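Local coordinates for translation initiation factor eif-2b-like protein (Chaetomium thermophilum, PDB 4ZEO) that serves as the delta regulatory subunit of eIF2B, the ten-subunit factor thought to exchange GDP for GTP on eIF2 during translation initiation, at residues A[173-178]-A[394-399]; A[235-240]-A[251-256]; A[275-280]-A[299-304]; A[285-290]-A[351-356]; A[367-372]-A[424-429]. All coordinates share one frame; numbering follows the deposited sequence.

Interaction 1 of 5, residues A[173-178]-A[394-399]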
# COMPACT_ATOMS: atom_id res chain seq x y z
N ASP A 173 -6.02 -4.11 -0.69
CA ASP A 173 -4.64 -3.66 -0.56
C ASP A 173 -4.37 -2.99 0.79
O ASP A 173 -5.28 -2.50 1.46
CB ASP A 173 -4.27 -2.73 -1.71
CG ASP A 173 -5.12 -1.50 -1.75
OD1 ASP A 173 -6.36 -1.65 -1.84
OD2 ASP A 173 -4.54 -0.40 -1.69
N SER A 174 -3.11 -3.01 1.18
CA SER A 174 -2.66 -2.50 2.47
C SER A 174 -2.92 -1.00 2.64
O SER A 174 -3.23 -0.55 3.74
CB SER A 174 -1.17 -2.80 2.68
OG SER A 174 -0.42 -2.30 1.60
N ILE A 175 -2.76 -0.24 1.57
CA ILE A 175 -2.98 1.20 1.62
C ILE A 175 -4.45 1.56 1.81
O ILE A 175 -4.77 2.43 2.63
CB ILE A 175 -2.39 1.86 0.37
CG1 ILE A 175 -0.88 1.73 0.45
CG2 ILE A 175 -2.72 3.32 0.29
CD1 ILE A 175 -0.31 2.24 1.75
N SER A 176 -5.35 0.88 1.08
CA SER A 176 -6.80 1.08 1.24
C SER A 176 -7.21 0.68 2.64
O SER A 176 -8.03 1.34 3.28
CB SER A 176 -7.61 0.22 0.27
OG SER A 176 -7.50 0.67 -1.05
N ARG A 177 -6.65 -0.43 3.10
CA ARG A 177 -6.96 -0.90 4.43
C ARG A 177 -6.51 0.15 5.46
O ARG A 177 -7.27 0.48 6.37
CB ARG A 177 -6.31 -2.26 4.69
CG ARG A 177 -6.95 -3.40 3.92
CD ARG A 177 -6.10 -4.66 4.05
NE ARG A 177 -6.11 -5.14 5.43
CZ ARG A 177 -5.31 -6.08 5.92
NH1 ARG A 177 -4.40 -6.65 5.14
NH2 ARG A 177 -5.42 -6.43 7.19
N LEU A 178 -5.31 0.70 5.27
CA LEU A 178 -4.77 1.66 6.22
C LEU A 178 -5.63 2.94 6.29
O LEU A 178 -5.98 3.40 7.38
CB LEU A 178 -3.31 2.01 5.86
CG LEU A 178 -2.67 3.15 6.69
CD1 LEU A 178 -2.66 2.83 8.17
CD2 LEU A 178 -1.27 3.48 6.21
N THR A 394 6.54 4.26 2.08
CA THR A 394 7.43 3.93 3.19
C THR A 394 6.68 3.24 4.32
O THR A 394 7.26 2.43 5.04
CB THR A 394 8.13 5.19 3.77
OG1 THR A 394 7.16 6.13 4.23
CG2 THR A 394 8.99 5.84 2.75
N ILE A 395 5.40 3.57 4.48
CA ILE A 395 4.55 3.03 5.56
C ILE A 395 4.37 1.49 5.44
O ILE A 395 4.03 0.81 6.39
CB ILE A 395 3.16 3.75 5.58
CG1 ILE A 395 2.39 3.53 6.88
CG2 ILE A 395 2.28 3.32 4.40
CD1 ILE A 395 2.81 4.38 8.02
N ASN A 396 4.61 0.97 4.24
CA ASN A 396 4.54 -0.46 3.95
C ASN A 396 5.83 -1.22 4.33
O ASN A 396 5.86 -2.44 4.29
CB ASN A 396 4.22 -0.68 2.46
CG ASN A 396 2.77 -0.34 2.09
OD1 ASN A 396 1.84 -0.71 2.80
ND2 ASN A 396 2.59 0.39 1.00
N PHE A 397 6.90 -0.49 4.66
CA PHE A 397 8.15 -1.11 5.09
C PHE A 397 8.07 -1.64 6.50
O PHE A 397 7.41 -1.06 7.37
CB PHE A 397 9.32 -0.14 5.01
CG PHE A 397 9.83 0.11 3.62
CD1 PHE A 397 8.98 0.62 2.65
CD2 PHE A 397 11.15 -0.10 3.30
CE1 PHE A 397 9.42 0.87 1.37
CE2 PHE A 397 11.62 0.16 2.03
CZ PHE A 397 10.75 0.64 1.05
N ASP A 398 8.73 -2.76 6.73
CA ASP A 398 8.90 -3.26 8.08
C ASP A 398 10.11 -2.53 8.63
O ASP A 398 11.23 -2.83 8.27
CB ASP A 398 9.10 -4.77 8.08
CG ASP A 398 9.12 -5.35 9.48
OD1 ASP A 398 9.73 -6.42 9.67
OD2 ASP A 398 8.51 -4.74 10.38
N ARG A 399 9.89 -1.52 9.46
CA ARG A 399 11.02 -0.74 9.96
C ARG A 399 11.53 -1.36 11.26
O ARG A 399 12.71 -1.23 11.58
CB ARG A 399 10.61 0.72 10.17
CG ARG A 399 9.59 1.19 9.16
CD ARG A 399 9.32 2.66 9.28
NE ARG A 399 8.07 3.02 8.62
CZ ARG A 399 7.04 3.58 9.25
NH1 ARG A 399 5.94 3.87 8.59
NH2 ARG A 399 7.12 3.86 10.55
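Ser174 and Asn396 form the polar half of this contact. The serine hydroxyl OG lies 3.0 Å from the amide oxygen OD1 of Asn396, a distance that suits a hydrogen bond, although its single proton has another acceptor within reach. Small and polar, the serine lets the carboxamide approach the first turn of helix 174-191 closely. The other branch of the Asn396 amide, ND2, faces Ile175, whose CD1 lies 3.5 Å away. There the two side chains cross at about a right angle, so an aliphatic tip shields one end of the amide while the hydroxyl serves the other.

Helix 174-191 belongs to the helical N-terminal part of the chain, whereas 394-399 follows strand 387-391 of the Rossmann-like parallel sheet; the contact joins the two, and its touching residues are all buried. The helix begins with an N-cap: Asp173 OD2 accepts from Ser176 N at 3.2 Å, from above the carboxylate plane, and Ser176 OG binds OD1 of the same group.

The apolar half gathers on Ile395. Its CG1 meets Leu178 CD2 at 3.7 Å, and its CG2 meets Ile175 CD1 at 3.9 Å. Leu178 reaches this site because CG stands anti to its backbone N (chi1 173°), one turn along from Ser174. Branched aliphatic chains suit this buried seam, which Ile265 of helix 246-277 also covers. With an alanine in place of Asn396, Ser174 OG would probably lose a possible polar partner in OD1, and Ile175 CD1 would face a gap where the amide had been.

Interaction 2 of 5, residues A[235-240]-A[251-256]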
# COMPACT_ATOMS: atom_id res chain seq x y z
N ALA A 235 2.39 6.10 20.15
CA ALA A 235 3.45 7.02 20.61
C ALA A 235 2.90 8.44 20.78
O ALA A 235 3.23 9.11 21.77
CB ALA A 235 4.65 7.01 19.67
N LYS A 236 2.05 8.89 19.86
CA LYS A 236 1.42 10.20 19.95
C LYS A 236 0.58 10.34 21.21
O LYS A 236 0.67 11.35 21.91
CB LYS A 236 0.55 10.46 18.72
CG LYS A 236 1.24 11.23 17.62
CD LYS A 236 1.63 12.66 18.04
CE LYS A 236 0.43 13.50 18.43
NZ LYS A 236 0.85 14.86 18.91
N VAL A 237 -0.20 9.32 21.53
CA VAL A 237 -0.98 9.33 22.75
C VAL A 237 -0.07 9.44 23.98
O VAL A 237 -0.37 10.16 24.93
CB VAL A 237 -1.87 8.08 22.88
CG1 VAL A 237 -2.53 8.02 24.25
CG2 VAL A 237 -2.88 8.02 21.73
N ASN A 238 1.04 8.72 23.94
CA ASN A 238 1.98 8.74 25.06
C ASN A 238 2.65 10.11 25.29
O ASN A 238 3.26 10.30 26.33
CB ASN A 238 3.03 7.65 24.88
CG ASN A 238 2.58 6.31 25.47
OD1 ASN A 238 3.03 5.91 26.55
ND2 ASN A 238 1.71 5.60 24.76
N LYS A 239 2.65 11.00 24.30
CA LYS A 239 3.24 12.35 24.50
C LYS A 239 2.37 13.21 25.41
O LYS A 239 2.85 14.17 26.02
CB LYS A 239 3.51 13.04 23.15
CG LYS A 239 4.79 12.49 22.44
CD LYS A 239 4.85 12.73 20.92
CE LYS A 239 4.69 11.38 20.15
NZ LYS A 239 5.06 11.22 18.70
N PHE A 240 1.10 12.85 25.52
CA PHE A 240 0.15 13.48 26.43
C PHE A 240 0.34 13.08 27.89
O PHE A 240 0.92 12.02 28.18
CB PHE A 240 -1.26 13.14 25.97
CG PHE A 240 -1.59 13.66 24.61
CD1 PHE A 240 -1.18 14.91 24.23
CD2 PHE A 240 -2.23 12.86 23.68
CE1 PHE A 240 -1.47 15.39 22.98
CE2 PHE A 240 -2.52 13.34 22.42
CZ PHE A 240 -2.13 14.61 22.08
N GLU A 251 -8.06 17.07 19.54
CA GLU A 251 -7.81 17.88 18.36
C GLU A 251 -6.41 17.58 17.79
O GLU A 251 -6.22 17.57 16.58
CB GLU A 251 -8.00 19.36 18.67
CG GLU A 251 -8.27 20.17 17.41
CD GLU A 251 -9.52 19.69 16.67
OE1 GLU A 251 -10.52 19.36 17.34
OE2 GLU A 251 -9.49 19.63 15.42
N GLY A 252 -5.44 17.39 18.67
CA GLY A 252 -4.09 17.01 18.28
C GLY A 252 -4.02 15.66 17.57
O GLY A 252 -3.26 15.48 16.61
N LEU A 253 -4.76 14.68 18.08
CA LEU A 253 -4.80 13.36 17.46
C LEU A 253 -5.47 13.44 16.08
O LEU A 253 -5.05 12.78 15.14
CB LEU A 253 -5.54 12.38 18.36
CG LEU A 253 -4.78 11.84 19.57
CD1 LEU A 253 -5.70 10.92 20.37
CD2 LEU A 253 -3.52 11.10 19.15
N LEU A 254 -6.52 14.26 15.97
CA LEU A 254 -7.24 14.41 14.72
C LEU A 254 -6.36 15.07 13.65
O LEU A 254 -6.39 14.67 12.48
CB LEU A 254 -8.52 15.21 14.94
CG LEU A 254 -9.60 14.45 15.73
CD1 LEU A 254 -10.95 15.16 15.66
CD2 LEU A 254 -9.74 13.03 15.22
N GLU A 255 -5.55 16.04 14.05
CA GLU A 255 -4.71 16.69 13.07
C GLU A 255 -3.50 15.83 12.75
O GLU A 255 -2.96 15.88 11.65
CB GLU A 255 -4.28 18.07 13.58
CG GLU A 255 -5.48 18.97 13.76
CD GLU A 255 -5.20 20.23 14.57
OE1 GLU A 255 -4.01 20.54 14.80
OE2 GLU A 255 -6.17 20.90 14.96
N TRP A 256 -3.12 14.98 13.69
CA TRP A 256 -2.07 14.03 13.46
C TRP A 256 -2.49 12.92 12.47
O TRP A 256 -1.70 12.48 11.64
CB TRP A 256 -1.63 13.45 14.80
CG TRP A 256 -0.56 12.48 14.63
CD1 TRP A 256 0.77 12.72 14.64
CD2 TRP A 256 -0.73 11.09 14.36
NE1 TRP A 256 1.46 11.55 14.41
CE2 TRP A 256 0.56 10.53 14.23
CE3 TRP A 256 -1.84 10.26 14.21
CZ2 TRP A 256 0.77 9.18 13.98
CZ3 TRP A 256 -1.64 8.89 13.95
CH2 TRP A 256 -0.33 8.37 13.84
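Lys236 lays its aliphatic chain over the indole of Trp256. Its CG sits 3.3 Å from the centroid of the five-membered ring and 16° off the normal, a CH-pi contact over the face. CD follows along the same ring, 3.5 Å from Trp256 CD1, the lysine chain and the indole running in opposing senses. The lysine chain is bent at both chi2 and chi3, which folds it against the ring instead of letting it run straight out from the helix. A long, flexible chain suits this partly exposed site: its methylenes cover an aromatic face while the charge remains at the far end.

Leu253 makes the other first-shell contacts. Its CG lies at the edge of the Phe240 ring, near the ring plane and 3.9 Å from CE2, and its CD2 meets Val237 CG2 at 4.1 Å. CD2 also comes within 4.1 Å of Lys236 CB, so one leucine fills the space between three residues of the facing segment. The Phe240 ring is set from within its own segment as well, since Lys236 O lies above one of its faces.

The two helical segments run nearly antiparallel, at 152°, with their axes 10.7 Å apart at closest approach, as the arms of a helical hairpin do. Further out, Leu200 of helix 200-219 packs on both Val237 and Phe240, Ile189 of helix 174-191 supports Leu253, and Leu233, earlier on helix 224-239, touches both Leu253 and Trp256.

Interaction 3 of 5, residues A[275-280]-A[299-304]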
# COMPACT_ATOMS: atom_id res chain seq x y z
N ASN A 275 7.57 10.72 -9.59
CA ASN A 275 8.99 10.44 -9.62
C ASN A 275 9.30 9.15 -10.40
O ASN A 275 10.30 9.09 -11.10
CB ASN A 275 9.53 10.40 -8.18
CG ASN A 275 9.57 11.79 -7.56
OD1 ASN A 275 9.18 12.77 -8.20
ND2 ASN A 275 10.01 11.89 -6.31
N ALA A 276 8.42 8.15 -10.34
CA ALA A 276 8.62 6.94 -11.14
C ALA A 276 8.45 7.20 -12.65
O ALA A 276 9.17 6.62 -13.47
CB ALA A 276 7.67 5.83 -10.68
N ALA A 277 7.51 8.08 -13.00
CA ALA A 277 7.27 8.47 -14.38
C ALA A 277 8.48 9.16 -15.02
O ALA A 277 8.63 9.20 -16.25
CB ALA A 277 6.04 9.39 -14.45
N GLN A 278 9.32 9.75 -14.18
CA GLN A 278 10.58 10.36 -14.63
C GLN A 278 11.48 9.30 -15.26
O GLN A 278 12.27 9.60 -16.15
CB GLN A 278 11.29 11.05 -13.47
CG GLN A 278 10.76 12.43 -13.18
CD GLN A 278 11.42 13.04 -11.96
OE1 GLN A 278 12.14 12.36 -11.23
NE2 GLN A 278 11.13 14.31 -11.71
N SER A 279 11.40 8.09 -14.73
CA SER A 279 12.16 6.97 -15.24
C SER A 279 11.71 6.53 -16.63
O SER A 279 12.46 5.90 -17.36
CB SER A 279 12.09 5.79 -14.29
OG SER A 279 13.14 5.86 -13.35
N ILE A 280 10.44 6.79 -16.96
CA ILE A 280 9.91 6.41 -18.26
C ILE A 280 10.26 7.43 -19.33
O ILE A 280 10.13 8.62 -19.13
CB ILE A 280 8.40 6.18 -18.17
CG1 ILE A 280 8.15 5.05 -17.17
CG2 ILE A 280 7.82 5.85 -19.54
CD1 ILE A 280 6.72 4.80 -16.90
N LEU A 299 2.10 4.98 -14.99
CA LEU A 299 1.91 4.84 -16.43
C LEU A 299 0.97 5.93 -16.94
O LEU A 299 1.21 6.52 -17.99
CB LEU A 299 1.39 3.44 -16.78
CG LEU A 299 2.40 2.31 -16.44
CD1 LEU A 299 1.87 0.89 -16.76
CD2 LEU A 299 3.74 2.55 -17.15
N LEU A 300 -0.10 6.21 -16.21
CA LEU A 300 -1.01 7.29 -16.62
C LEU A 300 -0.30 8.65 -16.57
O LEU A 300 -0.50 9.49 -17.43
CB LEU A 300 -2.29 7.30 -15.76
CG LEU A 300 -3.18 6.06 -15.98
CD1 LEU A 300 -4.40 6.01 -15.05
CD2 LEU A 300 -3.59 5.90 -17.44
N ARG A 301 0.57 8.83 -15.58
CA ARG A 301 1.32 10.08 -15.47
C ARG A 301 2.27 10.30 -16.66
O ARG A 301 2.29 11.39 -17.25
CB ARG A 301 2.09 10.11 -14.14
CG ARG A 301 2.99 11.30 -13.94
CD ARG A 301 2.22 12.52 -13.55
NE ARG A 301 3.13 13.66 -13.48
CZ ARG A 301 2.81 14.88 -13.04
NH1 ARG A 301 1.58 15.16 -12.61
NH2 ARG A 301 3.74 15.81 -13.04
N ALA A 302 3.01 9.26 -17.03
CA ALA A 302 3.97 9.37 -18.13
C ALA A 302 3.27 9.70 -19.42
O ALA A 302 3.73 10.55 -20.20
CB ALA A 302 4.76 8.08 -18.28
N ARG A 303 2.11 9.08 -19.62
CA ARG A 303 1.30 9.35 -20.80
C ARG A 303 0.79 10.79 -20.81
O ARG A 303 0.83 11.46 -21.83
CB ARG A 303 0.12 8.38 -20.88
CG ARG A 303 -0.72 8.54 -22.14
CD ARG A 303 0.09 8.11 -23.35
NE ARG A 303 -0.56 8.48 -24.60
CZ ARG A 303 0.05 9.15 -25.56
NH1 ARG A 303 1.32 9.53 -25.40
NH2 ARG A 303 -0.60 9.45 -26.68
N LYS A 304 0.33 11.27 -19.66
CA LYS A 304 -0.14 12.65 -19.57
C LYS A 304 1.01 13.62 -19.82
O LYS A 304 0.79 14.71 -20.34
CB LYS A 304 -0.80 12.94 -18.21
CG LYS A 304 -2.33 13.01 -18.29
CD LYS A 304 -2.97 13.09 -16.92
CE LYS A 304 -2.95 11.70 -16.26
NZ LYS A 304 -3.54 11.64 -14.89
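Ile280 packs against Ala302 and Leu299. Starting at the branch point, CB lies 4.1 Å from Ala302 CB, and the CG2 methyl meets that same alanine carbon at 4.0 Å. CG1 turns instead toward the parallel sheet, where it packs on Phe356 and Ile286. The chain is extended beyond CG1 (chi2 175°), which carries CD1 outward to Leu299 CD2 at 3.7 Å, the two side chains crossing at about a right angle. CD1 also stays close to Ala302 CB, so the alanine methyl is bordered by both branches of the isoleucine.

One turn earlier, Ala277 meets Ala302 with their CB atoms 4.2 Å apart. Two alanines allow the backbones to come very near, the CA atoms being 5.1 Å apart, where bulkier residues would hold the segments off. Arg301 joins through its hydrocarbon part: CG touches Ala277 CB at 3.6 Å, and a bend at chi2 (78°) leads the chain on to NE, which forms a salt bridge with Glu305. Lys307 NZ bonds to both Ala277 O and Ile280 O, fastening the turn that leaves helix 246-277.

Across the two segments there is no hydrogen bond; the contact is made almost wholly by hydrocarbon groups, so the close fit of helix 293-304 against the end of the long helix rests on shape and burial, with charge kept to the margin.

Interaction 4 of 5, residues A[285-290]-A[351-356]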
# COMPACT_ATOMS: atom_id res chain seq x y z
N THR A 285 9.81 0.24 -23.38
CA THR A 285 8.85 -0.82 -23.20
C THR A 285 8.81 -1.16 -21.74
O THR A 285 9.82 -1.44 -21.12
CB THR A 285 9.15 -2.06 -24.03
OG1 THR A 285 9.28 -1.69 -25.42
CG2 THR A 285 8.01 -3.05 -23.89
N ILE A 286 7.62 -1.12 -21.18
CA ILE A 286 7.42 -1.36 -19.77
C ILE A 286 6.72 -2.69 -19.56
O ILE A 286 5.77 -3.00 -20.28
CB ILE A 286 6.56 -0.25 -19.11
CG1 ILE A 286 7.08 1.14 -19.53
CG2 ILE A 286 6.54 -0.42 -17.62
CD1 ILE A 286 8.39 1.51 -18.89
N VAL A 287 7.18 -3.45 -18.58
CA VAL A 287 6.53 -4.69 -18.21
C VAL A 287 5.96 -4.58 -16.79
O VAL A 287 6.58 -4.02 -15.89
CB VAL A 287 7.49 -5.90 -18.29
CG1 VAL A 287 6.74 -7.19 -17.95
CG2 VAL A 287 8.12 -5.99 -19.70
N THR A 288 4.74 -5.05 -16.60
CA THR A 288 4.22 -5.11 -15.25
C THR A 288 3.34 -6.35 -15.11
O THR A 288 3.04 -7.02 -16.11
CB THR A 288 3.46 -3.83 -14.85
OG1 THR A 288 3.33 -3.80 -13.42
CG2 THR A 288 2.08 -3.76 -15.50
N TYR A 289 3.00 -6.68 -13.86
CA TYR A 289 2.24 -7.89 -13.54
C TYR A 289 0.97 -7.57 -12.75
O TYR A 289 1.03 -6.99 -11.66
CB TYR A 289 3.13 -8.84 -12.74
CG TYR A 289 2.49 -10.14 -12.32
CD1 TYR A 289 2.09 -11.08 -13.26
CD2 TYR A 289 2.28 -10.42 -10.97
CE1 TYR A 289 1.52 -12.28 -12.87
CE2 TYR A 289 1.70 -11.60 -10.57
CZ TYR A 289 1.33 -12.54 -11.53
OH TYR A 289 0.76 -13.74 -11.13
N GLY A 290 -0.17 -7.98 -13.29
CA GLY A 290 -1.45 -7.74 -12.67
C GLY A 290 -1.75 -6.26 -12.63
O GLY A 290 -1.23 -5.50 -13.44
N ALA A 351 15.86 -7.79 -22.30
CA ALA A 351 16.82 -7.00 -21.52
C ALA A 351 16.50 -5.51 -21.57
O ALA A 351 16.59 -4.82 -20.56
CB ALA A 351 18.22 -7.25 -22.04
N ALA A 352 16.11 -5.01 -22.74
CA ALA A 352 15.86 -3.58 -22.92
C ALA A 352 14.63 -3.05 -22.16
O ALA A 352 14.53 -1.86 -21.90
CB ALA A 352 15.75 -3.25 -24.37
N SER A 353 13.67 -3.92 -21.86
CA SER A 353 12.43 -3.51 -21.19
C SER A 353 12.67 -3.05 -19.74
O SER A 353 13.69 -3.37 -19.13
CB SER A 353 11.39 -4.64 -21.21
OG SER A 353 11.69 -5.66 -20.26
N ASN A 354 11.70 -2.32 -19.19
CA ASN A 354 11.76 -1.99 -17.77
C ASN A 354 10.56 -2.57 -17.03
O ASN A 354 9.42 -2.35 -17.42
CB ASN A 354 11.81 -0.47 -17.57
CG ASN A 354 13.18 0.11 -17.85
OD1 ASN A 354 14.11 -0.05 -17.07
ND2 ASN A 354 13.30 0.80 -18.98
N VAL A 355 10.81 -3.22 -15.91
CA VAL A 355 9.75 -3.86 -15.16
C VAL A 355 9.39 -2.98 -13.95
O VAL A 355 10.26 -2.64 -13.15
CB VAL A 355 10.17 -5.26 -14.69
CG1 VAL A 355 9.11 -5.86 -13.81
CG2 VAL A 355 10.49 -6.18 -15.87
N PHE A 356 8.12 -2.60 -13.84
CA PHE A 356 7.63 -1.84 -12.71
C PHE A 356 6.67 -2.72 -11.95
O PHE A 356 5.72 -3.23 -12.51
CB PHE A 356 6.90 -0.55 -13.12
CG PHE A 356 7.80 0.56 -13.59
CD1 PHE A 356 8.07 1.64 -12.77
CD2 PHE A 356 8.36 0.54 -14.85
CE1 PHE A 356 8.91 2.67 -13.21
CE2 PHE A 356 9.20 1.57 -15.29
CZ PHE A 356 9.47 2.63 -14.48
O HOH W 1 12.78 -0.12 -22.55
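The Phe356 ring meets Ile286 obliquely: Ile286 CG2 lies 3.5 Å from its CD2, and the CD1 methyl reaches CE2 at 3.7 Å. Ile280 packs near CZ, so aliphatic groups of both Ile286 and Ile280 border this end of the ring, and a beta-branched residue suits the place by touching two ring carbons at once. Asn354 projects from the same side of the sheet as Ile286, while Val287 and Val355 pair on the other, CB to CG2.

Between these two layers of side chains runs a parallel ladder joining two central strands of the Rossmann-like sheet. Asn354 N donates to Thr285 O at 2.8 Å, Val287 N to Asn354 O, and Phe356 N to Val287 O at 2.9 Å. The first and third donors arrive nearly in line with the C=O, whereas the second is tilted 32° from the carbonyl plane. Next along, the hydroxyl of Thr288 takes Phe356 O, OG1 donating at 2.6 Å. Its OG1 stands anti to the backbone N (chi1 -163°), which swings it across to the neighbouring strand. A valine replacing Thr288 would probably leave Phe356 O without this donor and weaken the end of the ladder.

At the other end, a water accepts from Thr285 N and donates to Ala352 O. The chemistry is thus directional along the backbone and mostly apolar in the side chains, Asn354 being the polar exception beside Ile286.

Interaction 5 of 5, residues A[367-372]-A[424-429]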
# COMPACT_ATOMS: atom_id res chain seq x y z
N SER A 367 12.99 -7.80 0.94
CA SER A 367 12.17 -8.53 -0.03
C SER A 367 10.77 -7.97 -0.12
O SER A 367 10.28 -7.34 0.82
CB SER A 367 12.12 -10.03 0.31
OG SER A 367 11.55 -10.25 1.58
N LEU A 368 10.13 -8.20 -1.26
CA LEU A 368 8.83 -7.65 -1.55
C LEU A 368 7.76 -8.72 -1.39
O LEU A 368 7.85 -9.80 -1.96
CB LEU A 368 8.79 -7.07 -2.96
CG LEU A 368 7.40 -6.68 -3.49
CD1 LEU A 368 6.85 -5.37 -2.83
CD2 LEU A 368 7.44 -6.58 -5.01
N HIS A 369 6.79 -8.40 -0.54
CA HIS A 369 5.59 -9.19 -0.36
C HIS A 369 4.55 -8.72 -1.39
O HIS A 369 4.15 -7.57 -1.38
CB HIS A 369 5.07 -9.02 1.06
CG HIS A 369 4.12 -10.08 1.49
ND1 HIS A 369 2.86 -9.80 1.97
CD2 HIS A 369 4.24 -11.43 1.52
CE1 HIS A 369 2.25 -10.93 2.28
NE2 HIS A 369 3.06 -11.93 2.01
N ALA A 370 4.17 -9.58 -2.31
CA ALA A 370 3.35 -9.15 -3.45
C ALA A 370 2.52 -10.34 -3.96
O ALA A 370 2.84 -11.48 -3.62
CB ALA A 370 4.24 -8.55 -4.55
N PRO A 371 1.47 -10.07 -4.76
CA PRO A 371 0.65 -11.19 -5.26
C PRO A 371 1.48 -12.23 -5.98
O PRO A 371 2.43 -11.92 -6.71
CB PRO A 371 -0.32 -10.52 -6.23
CG PRO A 371 -0.47 -9.16 -5.72
CD PRO A 371 0.92 -8.78 -5.22
N SER A 372 1.09 -13.47 -5.76
CA SER A 372 1.82 -14.62 -6.23
C SER A 372 2.06 -14.55 -7.76
O SER A 372 1.14 -14.24 -8.52
CB SER A 372 1.06 -15.87 -5.82
OG SER A 372 1.44 -16.98 -6.59
N LEU A 424 -1.58 -17.43 1.40
CA LEU A 424 -1.24 -18.26 0.23
C LEU A 424 -1.12 -17.53 -1.12
O LEU A 424 -0.40 -17.98 -2.01
CB LEU A 424 -2.27 -19.39 0.09
N LEU A 425 -1.85 -16.44 -1.30
CA LEU A 425 -1.89 -15.78 -2.59
C LEU A 425 -0.83 -14.67 -2.73
O LEU A 425 -0.93 -13.80 -3.59
CB LEU A 425 -3.30 -15.24 -2.82
CG LEU A 425 -3.88 -14.32 -1.74
CD1 LEU A 425 -3.46 -12.86 -1.95
CD2 LEU A 425 -5.39 -14.45 -1.68
N PHE A 426 0.21 -14.76 -1.91
CA PHE A 426 1.33 -13.84 -1.94
C PHE A 426 2.60 -14.65 -2.15
O PHE A 426 2.65 -15.82 -1.76
CB PHE A 426 1.43 -13.05 -0.63
CG PHE A 426 0.35 -12.02 -0.45
CD1 PHE A 426 0.25 -10.93 -1.31
CD2 PHE A 426 -0.60 -12.17 0.56
CE1 PHE A 426 -0.76 -10.00 -1.15
CE2 PHE A 426 -1.62 -11.24 0.73
CZ PHE A 426 -1.69 -10.15 -0.13
N ASP A 427 3.60 -14.06 -2.79
CA ASP A 427 4.92 -14.69 -2.83
C ASP A 427 5.99 -13.67 -2.42
O ASP A 427 5.71 -12.47 -2.24
CB ASP A 427 5.21 -15.33 -4.21
CG ASP A 427 5.36 -14.32 -5.35
OD1 ASP A 427 5.52 -13.11 -5.11
OD2 ASP A 427 5.32 -14.75 -6.52
N ASN A 428 7.22 -14.13 -2.24
CA ASN A 428 8.29 -13.27 -1.81
C ASN A 428 9.32 -12.99 -2.89
O ASN A 428 9.91 -13.91 -3.45
CB ASN A 428 8.98 -13.89 -0.61
CG ASN A 428 9.95 -12.95 0.04
OD1 ASN A 428 11.17 -13.15 -0.05
ND2 ASN A 428 9.44 -11.90 0.68
N THR A 429 9.54 -11.71 -3.20
CA THR A 429 10.59 -11.40 -4.16
C THR A 429 11.84 -10.95 -3.41
O THR A 429 11.87 -9.85 -2.84
CB THR A 429 10.16 -10.30 -5.18
OG1 THR A 429 9.03 -10.75 -5.95
CG2 THR A 429 11.30 -9.99 -6.13
O HOH W 2 6.73 -10.81 -4.47
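Leu368 O is gripped by Thr429 N at 2.8 Å, in the carbonyl plane, and by a water at 2.9 Å. That water also lies close to Asp427 OD1 and Thr429 OG1, with more acceptors about it than it has protons. The ladder goes on through Leu368 N to Thr429 O and Asp427 N to Ala370 O, with Ala370 N to Asp427 O longer, at 3.3 Å; Ser372 N reaches Leu425 O beyond it.

On the other face of the ribbon, Asn428 ND2 donates to Ser367 OG at 2.8 Å, within its amide plane, and Asn365 OD1 also bonds that hydroxyl. His369 lies over one face of the Phe426 ring, the centroids 4.5 Å apart and the planes at 36°; Leu425 CD1 covers the opposite face, while Ala370 O and Pro371 N lie at the edge. Flat rings suit this partly exposed side, where they cover one another. Back on the face of Thr429, Asp427 OD2 takes the N-H groups of Gly373 and Ala375, a fitting place for a carboxylate at the start of helix 374-384.

Alternating hydrogen-bonded and non-hydrogen-bonded pairs mark an antiparallel ribbon, here the middle strand, 368-371, and an edge strand, 426-429, of a small three-stranded sheet completed by 361-362.

Overall arrangement
Interactions 1, 3 and 4 are buried, while 2 and 5 are partly open to solvent. Interactions 2 and 3 use the same long helix, 246-277, some 36 Å apart between centres: the former joins it to a helix of the N-terminal bundle, the latter to one beside the parallel sheet. Both lack hydrogen bonds across the segments, unlike the backbone ladders of interactions 4 (parallel) and 5 (antiparallel). Interactions 3 and 4 touch where Ile280 packs on Phe356 and Ile286, and the two sheets are probably linked by a hydrogen bond from Tyr289 to Ser372. Interaction 1, near the centre of the chain, mixes polar and apolar contacts where helical and sheet parts meet.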